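Epimerase domain-containing protein (Bacillus cereus HuA2-4, PDB 6ZLK) probably interconverts UDP-glucuronic acid and UDP-galacturonic acid by epimerisation at C4 of the sugar, using bound NAD. Local coordinates at residues Ile3-Ala8 with Ser14-Ala19; Lys195-Leu198 with Pro202-Ile205; Arg175-Tyr180 with Lys278-Asp283. One frame throughout, in Å; residues are numbered along the deposited sequence.

From the N terminus, interaction 1 comes first. It closes the short turn between strand 2-6 and helix 11-21, at the start of the NAD-binding fold. Interaction 3 opens much later, on strand 171-180 of the same mixed sheet. Before it closes, the chain runs into helix 189-198 and turns back into strand 203-206, and this short loop is closed by interaction 2. Interaction 2 is therefore nested inside the long loop that interaction 3 completes at residues 278-283. Interaction 1 precedes both. It ties strand to helix in the cofactor half, interaction 2 shapes the uracil end of the substrate site, and interaction 3 joins the central sheet to a late loop beside the sugar.

Interaction 1 of 3, residues Ile3-Ala8 with Ser14-Ala19. With NAD (nicotinamide-adenine-dinucleotide), chain E.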
loop_
_atom_site.group_PDB
_atom_site.type_symbol
_atom_site.label_atom_id
_atom_site.label_comp_id
_atom_site.label_asym_id
_atom_site.label_seq_id
_atom_site.Cartn_x
_atom_site.Cartn_y
_atom_site.Cartn_z
ATOM N N ILE A 3 1.782 7.490 -27.190
ATOM C CA ILE A 3 2.041 6.654 -26.004
ATOM C C ILE A 3 2.986 7.417 -25.080
ATOM O O ILE A 3 4.088 7.826 -25.486
ATOM C CB ILE A 3 2.639 5.310 -26.440
ATOM C CG1 ILE A 3 1.758 4.579 -27.463
ATOM C CG2 ILE A 3 2.904 4.462 -25.214
ATOM C CD1 ILE A 3 2.434 3.452 -28.099
ATOM N N LEU A 4 2.607 7.530 -23.820
ATOM C CA LEU A 4 3.467 8.091 -22.767
ATOM C C LEU A 4 4.140 6.933 -22.067
ATOM O O LEU A 4 3.436 5.996 -21.619
ATOM C CB LEU A 4 2.656 8.860 -21.739
ATOM C CG LEU A 4 3.442 9.376 -20.548
ATOM C CD1 LEU A 4 4.450 10.424 -20.998
ATOM C CD2 LEU A 4 2.487 9.951 -19.519
ATOM N N VAL A 5 5.468 6.928 -22.001
ATOM C CA VAL A 5 6.226 5.926 -21.225
ATOM C C VAL A 5 6.859 6.611 -20.054
ATOM O O VAL A 5 7.793 7.434 -20.294
ATOM C CB VAL A 5 7.293 5.196 -22.046
ATOM C CG1 VAL A 5 8.040 4.212 -21.176
ATOM C CG2 VAL A 5 6.667 4.494 -23.247
ATOM N N THR A 6 6.393 6.367 -18.858
ATOM C CA THR A 6 7.067 6.954 -17.672
ATOM C C THR A 6 8.255 6.066 -17.353
ATOM O O THR A 6 8.175 4.823 -17.539
ATOM C CB THR A 6 6.150 7.134 -16.470
ATOM O OG1 THR A 6 5.882 5.842 -15.904
ATOM C CG2 THR A 6 4.855 7.821 -16.847
ATOM N N GLY A 7 9.327 6.652 -16.825
ATOM C CA GLY A 7 10.547 5.900 -16.536
ATOM C C GLY A 7 11.247 5.434 -17.799
ATOM O O GLY A 7 11.916 4.401 -17.754
ATOM N N ALA A 8 11.145 6.211 -18.871
ATOM C CA ALA A 8 11.579 5.860 -20.244
ATOM C C ALA A 8 13.107 5.698 -20.333
ATOM O O ALA A 8 13.565 5.040 -21.299
ATOM C CB ALA A 8 11.077 6.893 -21.203
ATOM N N SER A 14 13.698 2.004 -21.536
ATOM C CA SER A 14 14.500 2.338 -22.725
ATOM C C SER A 14 14.255 1.283 -23.812
ATOM O O SER A 14 14.037 1.627 -24.985
ATOM C CB SER A 14 15.957 2.474 -22.375
ATOM O OG SER A 14 16.504 1.251 -21.988
ATOM N N HIS A 15 14.140 0.019 -23.405
ATOM C CA HIS A 15 13.887 -1.107 -24.357
ATOM C C HIS A 15 12.461 -0.995 -24.883
ATOM O O HIS A 15 12.243 -1.257 -26.079
ATOM C CB HIS A 15 14.063 -2.466 -23.688
ATOM C CG HIS A 15 15.489 -2.927 -23.529
ATOM N ND1 HIS A 15 16.210 -3.440 -24.590
ATOM C CD2 HIS A 15 16.281 -2.978 -22.442
ATOM C CE1 HIS A 15 17.385 -3.845 -24.132
ATOM N NE2 HIS A 15 17.465 -3.572 -22.820
ATOM N N LEU A 16 11.526 -0.616 -24.032
ATOM C CA LEU A 16 10.123 -0.479 -24.455
ATOM C C LEU A 16 9.962 0.642 -25.476
ATOM O O LEU A 16 9.304 0.425 -26.540
ATOM C CB LEU A 16 9.231 -0.269 -23.251
ATOM C CG LEU A 16 7.750 -0.115 -23.576
ATOM C CD1 LEU A 16 7.159 -1.325 -24.268
ATOM C CD2 LEU A 16 6.966 0.213 -22.293
ATOM N N CYS A 17 10.581 1.784 -25.235
ATOM C CA CYS A 17 10.501 2.902 -26.189
ATOM C C CYS A 17 11.076 2.463 -27.555
ATOM O O CYS A 17 10.500 2.747 -28.586
ATOM C CB CYS A 17 11.257 4.114 -25.660
ATOM S SG CYS A 17 10.436 4.880 -24.250
ATOM N N GLN A 18 12.215 1.799 -27.552
ATOM C CA GLN A 18 12.891 1.323 -28.772
ATOM C C GLN A 18 11.939 0.390 -29.525
ATOM O O GLN A 18 11.763 0.523 -30.750
ATOM C CB GLN A 18 14.188 0.634 -28.370
ATOM C CG GLN A 18 15.115 0.332 -29.515
ATOM C CD GLN A 18 16.536 0.393 -29.004
ATOM O OE1 GLN A 18 16.811 0.040 -27.860
ATOM N NE2 GLN A 18 17.435 0.895 -29.834
ATOM N N ALA A 19 11.295 -0.530 -28.817
ATOM C CA ALA A 19 10.378 -1.493 -29.452
ATOM C C ALA A 19 9.151 -0.776 -30.028
ATOM O O ALA A 19 8.749 -1.085 -31.186
ATOM C CB ALA A 19 9.958 -2.561 -28.479
HETATM P PA NAD E . 14.868 1.699 -13.576
HETATM O O1A NAD E . 15.257 2.262 -12.263
HETATM O O2A NAD E . 15.927 1.317 -14.567
HETATM O O5B NAD E . 13.783 2.558 -14.324
HETATM C C5B NAD E . 12.778 3.351 -13.659
HETATM C C4B NAD E . 12.916 4.792 -14.085
HETATM O O4B NAD E . 11.897 5.558 -13.406
HETATM C C3B NAD E . 14.251 5.435 -13.749
HETATM O O3B NAD E . 15.053 5.705 -14.892
HETATM C C2B NAD E . 13.859 6.648 -12.899
HETATM O O2B NAD E . 14.628 7.818 -13.117
HETATM C C1B NAD E . 12.401 6.876 -13.310
HETATM N N9A NAD E . 11.593 7.547 -12.307
HETATM C C8A NAD E . 11.405 7.183 -10.999
HETATM N N7A NAD E . 10.620 7.993 -10.339
HETATM C C5A NAD E . 10.341 8.999 -11.262
HETATM C C6A NAD E . 9.598 10.186 -11.190
HETATM N N6A NAD E . 9.017 10.652 -10.062
HETATM N N1A NAD E . 9.477 10.928 -12.317
HETATM C C2A NAD E . 10.084 10.499 -13.446
HETATM N N3A NAD E . 10.863 9.422 -13.622
HETATM C C4A NAD E . 10.927 8.708 -12.502
HETATM O O3 NAD E . 14.044 0.379 -13.184
HETATM P PN NAD E . 13.562 -0.860 -14.138
HETATM O O1N NAD E . 14.338 -2.025 -13.735
HETATM O O2N NAD E . 13.525 -0.387 -15.508
HETATM O O5D NAD E . 12.075 -1.025 -13.635
HETATM C C5D NAD E . 11.062 -0.460 -14.381
HETATM C C4D NAD E . 9.760 -0.850 -13.742
HETATM O O4D NAD E . 9.608 -2.280 -13.763
HETATM C C3D NAD E . 9.598 -0.411 -12.279
HETATM O O3D NAD E . 8.243 0.016 -12.053
HETATM C C2D NAD E . 9.827 -1.694 -11.483
HETATM O O2D NAD E . 9.228 -1.629 -10.186
HETATM C C1D NAD E . 9.270 -2.702 -12.483
HETATM N N1N NAD E . 9.861 -4.026 -12.378
HETATM C C2N NAD E . 11.157 -4.246 -12.742
HETATM C C3N NAD E . 11.680 -5.486 -12.630
HETATM C C7N NAD E . 13.111 -5.757 -12.942
HETATM O O7N NAD E . 13.471 -6.915 -12.824
HETATM N N7N NAD E . 13.887 -4.759 -13.389
HETATM C C4N NAD E . 10.853 -6.558 -12.249
HETATM C C5N NAD E . 9.585 -6.291 -11.742
HETATM C C6N NAD E . 9.092 -5.029 -11.867
#
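Val5 and Ala8 meet Leu16 and Cys17 without any flat side chain between them: no flat side-chain group takes part, and the contact is made by aliphatic carbons and one sulfur. Cys17 SG is the centre of it. It sits 3.7 Å from Ala8 CB and 3.9 Å from Val5 CB. Both methyls of the valine are about as near, with Val5 CG1 at 4.0 Å and Val5 CG2 at 3.9 Å from Cys17 SG. The sulfur thus faces the branched end of the valine as a whole. With SG anti to the carbonyl carbon of Cys17 (chi1 -70°), the thiol is directed at Val5 and Ala8. Leu16 makes a looser touch, its CD2 lying 4.3 Å from Val5 CG1.

At the turn, Ala8 O comes within 3.0 Å of Ser14 N, but the angle is too poor for a hydrogen bond. Ser14 OG turns elsewhere, to Gly10 O and to Arg183. Val28 of the next parallel strand touches both Val5 and Cys17, which places the packing inside the first beta-alpha-beta unit.

Gly7 starts the glycine-rich GxxGxxG turn of the Rossmann fold. Its backbone has a positive phi of 68°. With no side chain, Gly7 CA lies 3.4 Å from O4B of the NAD adenosine ribose. The cofactor is thus met by bare backbone, while Val5 and Ala8 pack on Cys17 of the helix.

The side-chain contacts between the two segments are apolar, and the one close polar pair, at the turn, is not a hydrogen bond. The cysteine contributes bulk in the buried layer between strand and helix. Packing of Cys17 and Leu16 on Val5 and Ala8, rather than hydrogen bonding, joins helix and strand here.

Interaction 2 of 3, residues Lys195-Leu198 with Pro202-Ile205; sequences KQML and PLTI. With UGB ((2S,3R,4S,5R,6R)-6-[[[(2R,3S,4R,5R)-5-(2,4-dioxopyrimidin-1-yl)-3,4-dihydroxy-oxolan-2-yl]methoxy-hydroxy-phosphoryl]oxy-hydroxy-phosphoryl]oxy-3,4,5-trihydroxy-oxane-2-carboxylic acid), chain G.
Gln196 reaches from the last turns of helix 189-198 to the edge of strand 203-206, and most of its atoms find a partner there. Gln196 CB points toward the strand and lies 3.8 Å from Pro202 O, with a methyl of Leu203 also near. CG is anti to the carbonyl carbon (chi1 -68°) and stays close to Pro202 O. From there the extended chain carries the amide out to Thr204, whose side chain it crosses at about a right angle.

At the tip both amide atoms are used. Gln196 OE1 accepts from Thr204 N at 3.0 Å, a fairly straight bond with an N-H...O angle of 161°. The donor comes from above the carbonyl plane, not along a lone pair. Gln196 OE1 is also packed 3.2 Å from Leu203 CA. Gln196 NE2 donates to Thr204 OG1 at 3.0 Å, with an angle of 157°, and this partner lies nearly in the amide plane. The two bonds to one residue fix the rotation of the amide.

Beside this polar pair, Met197 CE rests 3.7 Å from Leu203 CD2. Leu257 and Ile254 of helix 250-261 continue this apolar layer, touching Met197 and Leu203 respectively.

Thr204 OG1 also takes a hydrogen bond from Arg192. Thr204 OG1 lies 3.0 Å from O4 of the uracil of UGB. Thr204 O is 2.8 Å from uracil N3. Gln196 is thus a second-shell residue that positions a first-shell threonine. This is the nucleotide end of the substrate site in an extended short-chain dehydrogenase/reductase, where a short strand beyond the Rossmann core reads the edge of the uracil.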
loop_
_atom_site.group_PDB
_atom_site.type_symbol
_atom_site.label_atom_id
_atom_site.label_comp_id
_atom_site.label_asym_id
_atom_site.label_seq_id
_atom_site.Cartn_x
_atom_site.Cartn_y
_atom_site.Cartn_z
ATOM N N LYS A 195 29.926 -8.728 -13.835
ATOM C CA LYS A 195 30.942 -7.679 -13.649
ATOM C C LYS A 195 32.017 -8.277 -12.735
ATOM O O LYS A 195 33.230 -8.168 -13.077
ATOM C CB LYS A 195 30.349 -6.393 -13.064
ATOM C CG LYS A 195 31.336 -5.243 -12.905
ATOM C CD LYS A 195 30.714 -4.027 -12.280
ATOM C CE LYS A 195 31.594 -2.810 -12.384
ATOM N NZ LYS A 195 32.795 -3.001 -11.564
ATOM N N GLN A 196 31.626 -8.889 -11.605
ATOM C CA GLN A 196 32.599 -9.504 -10.675
ATOM C C GLN A 196 33.354 -10.591 -11.430
ATOM O O GLN A 196 34.587 -10.656 -11.247
ATOM C CB GLN A 196 31.883 -10.019 -9.421
ATOM C CG GLN A 196 31.321 -8.909 -8.567
ATOM C CD GLN A 196 30.190 -9.381 -7.669
ATOM O OE1 GLN A 196 29.781 -10.550 -7.726
ATOM N NE2 GLN A 196 29.664 -8.458 -6.886
ATOM N N MET A 197 32.677 -11.462 -12.185
ATOM C CA MET A 197 33.353 -12.572 -12.894
ATOM C C MET A 197 34.367 -12.008 -13.884
ATOM O O MET A 197 35.516 -12.545 -13.906
ATOM C CB MET A 197 32.336 -13.434 -13.626
ATOM C CG MET A 197 32.934 -14.670 -14.244
ATOM S SD MET A 197 31.658 -15.833 -14.772
ATOM C CE MET A 197 30.765 -16.160 -13.252
ATOM N N LEU A 198 34.040 -10.925 -14.593
ATOM C CA LEU A 198 34.939 -10.362 -15.634
ATOM C C LEU A 198 36.168 -9.748 -14.976
ATOM O O LEU A 198 37.261 -9.770 -15.604
ATOM C CB LEU A 198 34.186 -9.310 -16.448
ATOM C CG LEU A 198 33.255 -9.899 -17.482
ATOM C CD1 LEU A 198 32.283 -8.833 -17.951
ATOM C CD2 LEU A 198 34.041 -10.493 -18.627
ATOM N N PRO A 202 35.609 -11.913 -6.245
ATOM C CA PRO A 202 34.685 -12.886 -5.679
ATOM C C PRO A 202 33.263 -12.492 -6.081
ATOM O O PRO A 202 32.939 -11.324 -6.057
ATOM C CB PRO A 202 34.911 -12.747 -4.169
ATOM C CG PRO A 202 36.382 -12.339 -4.093
ATOM C CD PRO A 202 36.487 -11.327 -5.211
ATOM N N LEU A 203 32.458 -13.515 -6.355
ATOM C CA LEU A 203 31.021 -13.319 -6.672
ATOM C C LEU A 203 30.276 -13.155 -5.343
ATOM O O LEU A 203 30.376 -14.048 -4.470
ATOM C CB LEU A 203 30.506 -14.479 -7.494
ATOM C CG LEU A 203 30.577 -14.288 -9.005
ATOM C CD1 LEU A 203 31.974 -14.006 -9.476
ATOM C CD2 LEU A 203 29.983 -15.486 -9.749
ATOM N N THR A 204 29.509 -12.081 -5.208
ATOM C CA THR A 204 28.750 -11.803 -3.974
ATOM C C THR A 204 27.452 -12.586 -4.056
ATOM O O THR A 204 26.601 -12.192 -4.849
ATOM C CB THR A 204 28.511 -10.312 -3.757
ATOM O OG1 THR A 204 27.837 -9.752 -4.883
ATOM C CG2 THR A 204 29.784 -9.529 -3.474
ATOM N N ILE A 205 27.270 -13.585 -3.194
ATOM C CA ILE A 205 26.046 -14.404 -3.203
ATOM C C ILE A 205 25.334 -14.120 -1.892
ATOM O O ILE A 205 25.954 -14.327 -0.857
ATOM C CB ILE A 205 26.400 -15.881 -3.360
ATOM C CG1 ILE A 205 27.132 -16.109 -4.683
ATOM C CG2 ILE A 205 25.141 -16.749 -3.223
ATOM C CD1 ILE A 205 27.715 -17.515 -4.851
HETATM N N1 UGB G . 21.657 -11.622 -5.382
HETATM C C2 UGB G . 22.868 -12.222 -5.086
HETATM O O2 UGB G . 22.970 -13.384 -4.708
HETATM N N3 UGB G . 23.954 -11.415 -5.271
HETATM C C4 UGB G . 23.957 -10.100 -5.690
HETATM O O4 UGB G . 25.030 -9.505 -5.789
HETATM C C5 UGB G . 22.659 -9.547 -5.954
HETATM C C6 UGB G . 21.579 -10.315 -5.789
HETATM P PA UGB G . 17.952 -9.536 -8.524
HETATM P PB UGB G . 15.238 -9.620 -7.452
HETATM O "O'P" UGB G . 14.317 -4.539 -8.228
HETATM O "O'Q" UGB G . 12.943 -4.380 -9.804
HETATM C "C1'" UGB G . 12.957 -8.373 -7.289
HETATM O O1A UGB G . 18.409 -10.127 -9.810
HETATM O O1B UGB G . 15.626 -8.661 -6.375
HETATM C C1D UGB G . 20.449 -12.442 -5.258
HETATM C "C2'" UGB G . 11.638 -8.875 -7.840
HETATM O "O2'" UGB G . 11.638 -10.304 -7.821
HETATM O O2A UGB G . 18.460 -8.215 -8.077
HETATM O O2B UGB G . 15.014 -11.052 -7.139
HETATM C C2D UGB G . 19.315 -11.673 -4.594
HETATM O O2D UGB G . 19.510 -11.739 -3.194
HETATM C "C3'" UGB G . 11.471 -8.344 -9.247
HETATM O "O3'" UGB G . 10.212 -8.781 -9.774
HETATM O O3A UGB G . 16.355 -9.472 -8.586
HETATM O O3B UGB G . 13.922 -9.012 -8.122
HETATM C C3D UGB G . 18.099 -12.430 -5.137
HETATM O O3D UGB G . 17.831 -13.577 -4.346
HETATM C "C4'" UGB G . 11.646 -6.823 -9.239
HETATM O "O4'" UGB G . 10.718 -6.199 -8.344
HETATM C C4D UGB G . 18.539 -12.845 -6.550
HETATM O O4D UGB G . 19.985 -12.763 -6.550
HETATM C "C5'" UGB G . 13.060 -6.508 -8.745
HETATM O "O5'" UGB G . 13.090 -6.954 -7.387
HETATM C C5D UGB G . 17.987 -12.010 -7.674
HETATM O O5D UGB G . 18.192 -10.616 -7.361
HETATM C "C6'" UGB G . 13.460 -5.034 -8.923
#

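Interaction 3 of 3, residues Arg175-Tyr180 with Lys278-Asp283. With UGA (uridine-5'-diphosphate-glucuronic acid), chain F.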
loop_
_atom_site.group_PDB
_atom_site.type_symbol
_atom_site.label_atom_id
_atom_site.label_comp_id
_atom_site.label_asym_id
_atom_site.label_seq_id
_atom_site.Cartn_x
_atom_site.Cartn_y
_atom_site.Cartn_z
ATOM N N ARG A 175 2.554 -7.724 -13.844
ATOM C CA ARG A 175 3.547 -8.079 -12.807
ATOM C C ARG A 175 4.729 -8.769 -13.461
ATOM O O ARG A 175 4.662 -9.973 -13.817
ATOM C CB ARG A 175 2.940 -9.008 -11.746
ATOM C CG ARG A 175 1.907 -8.304 -10.900
ATOM C CD ARG A 175 1.226 -9.301 -9.988
ATOM N NE ARG A 175 0.348 -8.581 -9.081
ATOM C CZ ARG A 175 -0.569 -9.161 -8.304
ATOM N NH1 ARG A 175 -0.743 -10.458 -8.315
ATOM N NH2 ARG A 175 -1.340 -8.442 -7.520
ATOM N N TYR A 176 5.809 -8.037 -13.618
ATOM C CA TYR A 176 7.080 -8.636 -14.096
ATOM C C TYR A 176 7.774 -9.470 -13.021
ATOM O O TYR A 176 7.788 -9.131 -11.853
ATOM C CB TYR A 176 8.020 -7.490 -14.460
ATOM C CG TYR A 176 7.670 -6.617 -15.642
ATOM C CD1 TYR A 176 6.672 -6.893 -16.572
ATOM C CD2 TYR A 176 8.350 -5.419 -15.792
ATOM C CE1 TYR A 176 6.427 -6.066 -17.645
ATOM C CE2 TYR A 176 8.072 -4.552 -16.833
ATOM C CZ TYR A 176 7.146 -4.889 -17.797
ATOM O OH TYR A 176 6.916 -4.029 -18.849
ATOM N N PHE A 177 8.423 -10.536 -13.468
ATOM C CA PHE A 177 9.340 -11.384 -12.677
ATOM C C PHE A 177 10.778 -11.213 -13.175
ATOM O O PHE A 177 11.144 -11.479 -14.365
ATOM C CB PHE A 177 8.916 -12.836 -12.792
ATOM C CG PHE A 177 7.614 -13.180 -12.106
ATOM C CD1 PHE A 177 6.409 -12.586 -12.443
ATOM C CD2 PHE A 177 7.644 -14.082 -11.061
ATOM C CE1 PHE A 177 5.267 -12.898 -11.729
ATOM C CE2 PHE A 177 6.490 -14.422 -10.361
ATOM C CZ PHE A 177 5.300 -13.807 -10.686
ATOM N N THR A 178 11.611 -10.795 -12.261
ATOM C CA THR A 178 13.072 -10.587 -12.356
ATOM C C THR A 178 13.517 -10.500 -13.813
ATOM O O THR A 178 14.012 -11.474 -14.371
ATOM C CB THR A 178 13.845 -11.627 -11.540
ATOM O OG1 THR A 178 13.229 -11.689 -10.239
ATOM C CG2 THR A 178 15.291 -11.178 -11.440
ATOM N N VAL A 179 13.567 -9.275 -14.309
ATOM C CA VAL A 179 13.928 -9.099 -15.735
ATOM C C VAL A 179 15.451 -9.001 -15.850
ATOM O O VAL A 179 16.101 -8.355 -15.024
ATOM C CB VAL A 179 13.204 -7.868 -16.300
ATOM C CG1 VAL A 179 13.524 -7.645 -17.759
ATOM C CG2 VAL A 179 11.703 -8.003 -16.058
ATOM N N TYR A 180 16.022 -9.604 -16.896
ATOM C CA TYR A 180 17.481 -9.535 -17.084
ATOM C C TYR A 180 17.761 -9.323 -18.567
ATOM O O TYR A 180 16.867 -9.414 -19.430
ATOM C CB TYR A 180 18.136 -10.765 -16.492
ATOM C CG TYR A 180 18.009 -11.960 -17.391
ATOM C CD1 TYR A 180 16.846 -12.699 -17.449
ATOM C CD2 TYR A 180 19.054 -12.344 -18.203
ATOM C CE1 TYR A 180 16.731 -13.799 -18.296
ATOM C CE2 TYR A 180 18.964 -13.425 -19.054
ATOM C CZ TYR A 180 17.814 -14.176 -19.091
ATOM O OH TYR A 180 17.782 -15.185 -20.006
ATOM N N LYS A 278 12.618 -16.841 -1.046
ATOM C CA LYS A 278 13.500 -17.961 -1.440
ATOM C C LYS A 278 13.231 -18.350 -2.886
ATOM O O LYS A 278 14.103 -18.887 -3.551
ATOM C CB LYS A 278 13.277 -19.174 -0.532
ATOM C CG LYS A 278 13.856 -18.990 0.866
ATOM C CD LYS A 278 13.561 -20.157 1.804
ATOM C CE LYS A 278 14.262 -21.448 1.410
ATOM N NZ LYS A 278 13.572 -22.648 1.956
ATOM N N GLN A 279 12.020 -18.128 -3.362
ATOM C CA GLN A 279 11.604 -18.587 -4.700
ATOM C C GLN A 279 10.609 -17.587 -5.288
ATOM O O GLN A 279 9.697 -17.122 -4.557
ATOM C CB GLN A 279 10.907 -19.946 -4.550
ATOM C CG GLN A 279 10.178 -20.416 -5.793
ATOM C CD GLN A 279 9.554 -21.769 -5.548
ATOM O OE1 GLN A 279 8.338 -21.906 -5.394
ATOM N NE2 GLN A 279 10.415 -22.775 -5.403
ATOM N N THR A 280 10.697 -17.336 -6.591
ATOM C CA THR A 280 9.612 -16.752 -7.403
ATOM C C THR A 280 9.393 -17.718 -8.567
ATOM O O THR A 280 10.338 -18.270 -9.124
ATOM C CB THR A 280 9.862 -15.309 -7.832
ATOM O OG1 THR A 280 10.839 -15.254 -8.872
ATOM C CG2 THR A 280 10.228 -14.388 -6.699
ATOM N N TRP A 281 8.136 -17.886 -8.925
ATOM C CA TRP A 281 7.721 -18.803 -9.998
ATOM C C TRP A 281 6.357 -18.324 -10.486
ATOM O O TRP A 281 5.461 -18.334 -9.659
ATOM C CB TRP A 281 7.719 -20.226 -9.447
ATOM C CG TRP A 281 7.398 -21.285 -10.455
ATOM C CD1 TRP A 281 7.246 -21.161 -11.803
ATOM C CD2 TRP A 281 7.127 -22.661 -10.143
ATOM N NE1 TRP A 281 6.899 -22.372 -12.354
ATOM C CE2 TRP A 281 6.822 -23.304 -11.355
ATOM C CE3 TRP A 281 7.109 -23.390 -8.949
ATOM C CZ2 TRP A 281 6.519 -24.670 -11.402
ATOM C CZ3 TRP A 281 6.795 -24.733 -8.994
ATOM C CH2 TRP A 281 6.487 -25.351 -10.208
ATOM N N ALA A 282 6.282 -17.745 -11.676
ATOM C CA ALA A 282 5.012 -17.215 -12.208
ATOM C C ALA A 282 4.204 -18.350 -12.836
ATOM O O ALA A 282 4.735 -19.145 -13.603
ATOM C CB ALA A 282 5.265 -16.145 -13.225
ATOM N N ASP A 283 2.897 -18.334 -12.605
ATOM C CA ASP A 283 1.944 -18.969 -13.524
ATOM C C ASP A 283 1.666 -17.900 -14.594
ATOM O O ASP A 283 1.061 -16.825 -14.259
ATOM C CB ASP A 283 0.659 -19.305 -12.774
ATOM C CG ASP A 283 -0.353 -20.059 -13.604
ATOM O OD1 ASP A 283 -0.270 -19.998 -14.838
ATOM O OD2 ASP A 283 -1.225 -20.728 -12.976
HETATM C "C1'" UGA F . 14.222 -7.788 -9.370
HETATM C "C2'" UGA F . 14.260 -6.276 -9.524
HETATM O "O2'" UGA F . 15.417 -5.803 -8.843
HETATM C "C3'" UGA F . 13.036 -5.600 -8.953
HETATM O "O3'" UGA F . 13.066 -4.236 -9.379
HETATM C "C4'" UGA F . 11.748 -6.267 -9.406
HETATM O "O4'" UGA F . 10.654 -5.687 -8.686
HETATM C "C5'" UGA F . 11.818 -7.780 -9.141
HETATM O "O5'" UGA F . 12.977 -8.321 -9.783
HETATM C "C6'" UGA F . 10.611 -8.617 -9.600
HETATM O "O'P" UGA F . 9.489 -8.179 -9.492
HETATM O "O'Q" UGA F . 10.790 -9.732 -10.010
HETATM P PB UGA F . 15.177 -9.495 -7.616
HETATM O O1B UGA F . 14.374 -10.675 -7.962
HETATM O O2B UGA F . 15.638 -9.250 -6.224
HETATM O O3B UGA F . 14.539 -8.081 -8.025
HETATM O O3A UGA F . 16.415 -9.498 -8.623
HETATM P PA UGA F . 18.008 -9.513 -8.518
HETATM O O1A UGA F . 18.434 -8.246 -7.916
HETATM O O2A UGA F . 18.506 -9.912 -9.846
HETATM O O5D UGA F . 18.272 -10.694 -7.452
HETATM C C5D UGA F . 17.945 -12.048 -7.698
HETATM C C4D UGA F . 18.577 -12.879 -6.622
HETATM O O4D UGA F . 20.012 -12.684 -6.609
HETATM C C3D UGA F . 18.098 -12.564 -5.201
HETATM O O3D UGA F . 17.740 -13.836 -4.653
HETATM C C2D UGA F . 19.310 -11.939 -4.506
HETATM O O2D UGA F . 19.472 -12.473 -3.202
HETATM C C1D UGA F . 20.487 -12.498 -5.294
HETATM N N1 UGA F . 21.662 -11.617 -5.354
HETATM C C6 UGA F . 21.571 -10.329 -5.805
HETATM C C2 UGA F . 22.884 -12.211 -5.068
HETATM O O2 UGA F . 23.000 -13.356 -4.648
HETATM N N3 UGA F . 23.959 -11.410 -5.284
HETATM C C4 UGA F . 23.948 -10.110 -5.731
HETATM O O4 UGA F . 25.022 -9.522 -5.830
HETATM C C5 UGA F . 22.644 -9.554 -5.985
HETATM O O HOH W 1 10.806 -12.822 -9.882
#
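Phe177 meets Thr280 and Ala282 where strand 171-180 of the Rossmann-type sheet breaks its regular course beside the substrate. The loop 278-283 lies across this break.

The contacts of the ring are a CH-pi contact and an edge approach. Ala282 CB sits over the centre of the Phe177 ring, 3.4 Å from the centroid and 11° off the ring normal. Thr280 OG1 comes to the ring edge instead, near its plane and 4.0 Å from Phe177 CD2. The ring is carried toward the loop with CG anti to the carbonyl carbon of Phe177 (chi1 -69°). Val137 and Tyr130 also touch it. No direct hydrogen bond joins the two segments.

The polar link runs through one water, which brings in Thr178. The water bonds to Thr280 OG1 at 2.6 Å and donates to Thr178 OG1 at 2.7 Å. This water also donates to carboxylate oxygen O'Q of the UDP-glucuronic acid. Thr280 OG1 has a second partner in the backbone N of Asp214, whose carboxylate receives Ala282 N. One residue of strand 212-217 thus holds the loop at two points.

The remaining bonds go to the ligands. Thr178 OG1 lies 2.7 Å from UGA O1B of the beta phosphate. Thr178 thus lies between the beta phosphate and the sugar carboxylate. These carboxylate contacts belong to the UDP-glucuronic acid pose; in the other bound sugar, UGB, Thr178 OG1 is hydrogen-bonded to O2'. The next residue, Val179, gives its N-H to the nicotinamide amide of NAD, so the broken strand serves substrate and cofactor in turn. In the UDP-glucuronic acid pose, Thr178 N donates to UGA O'Q over 2.6 Å, at an N-H...O angle of 160°.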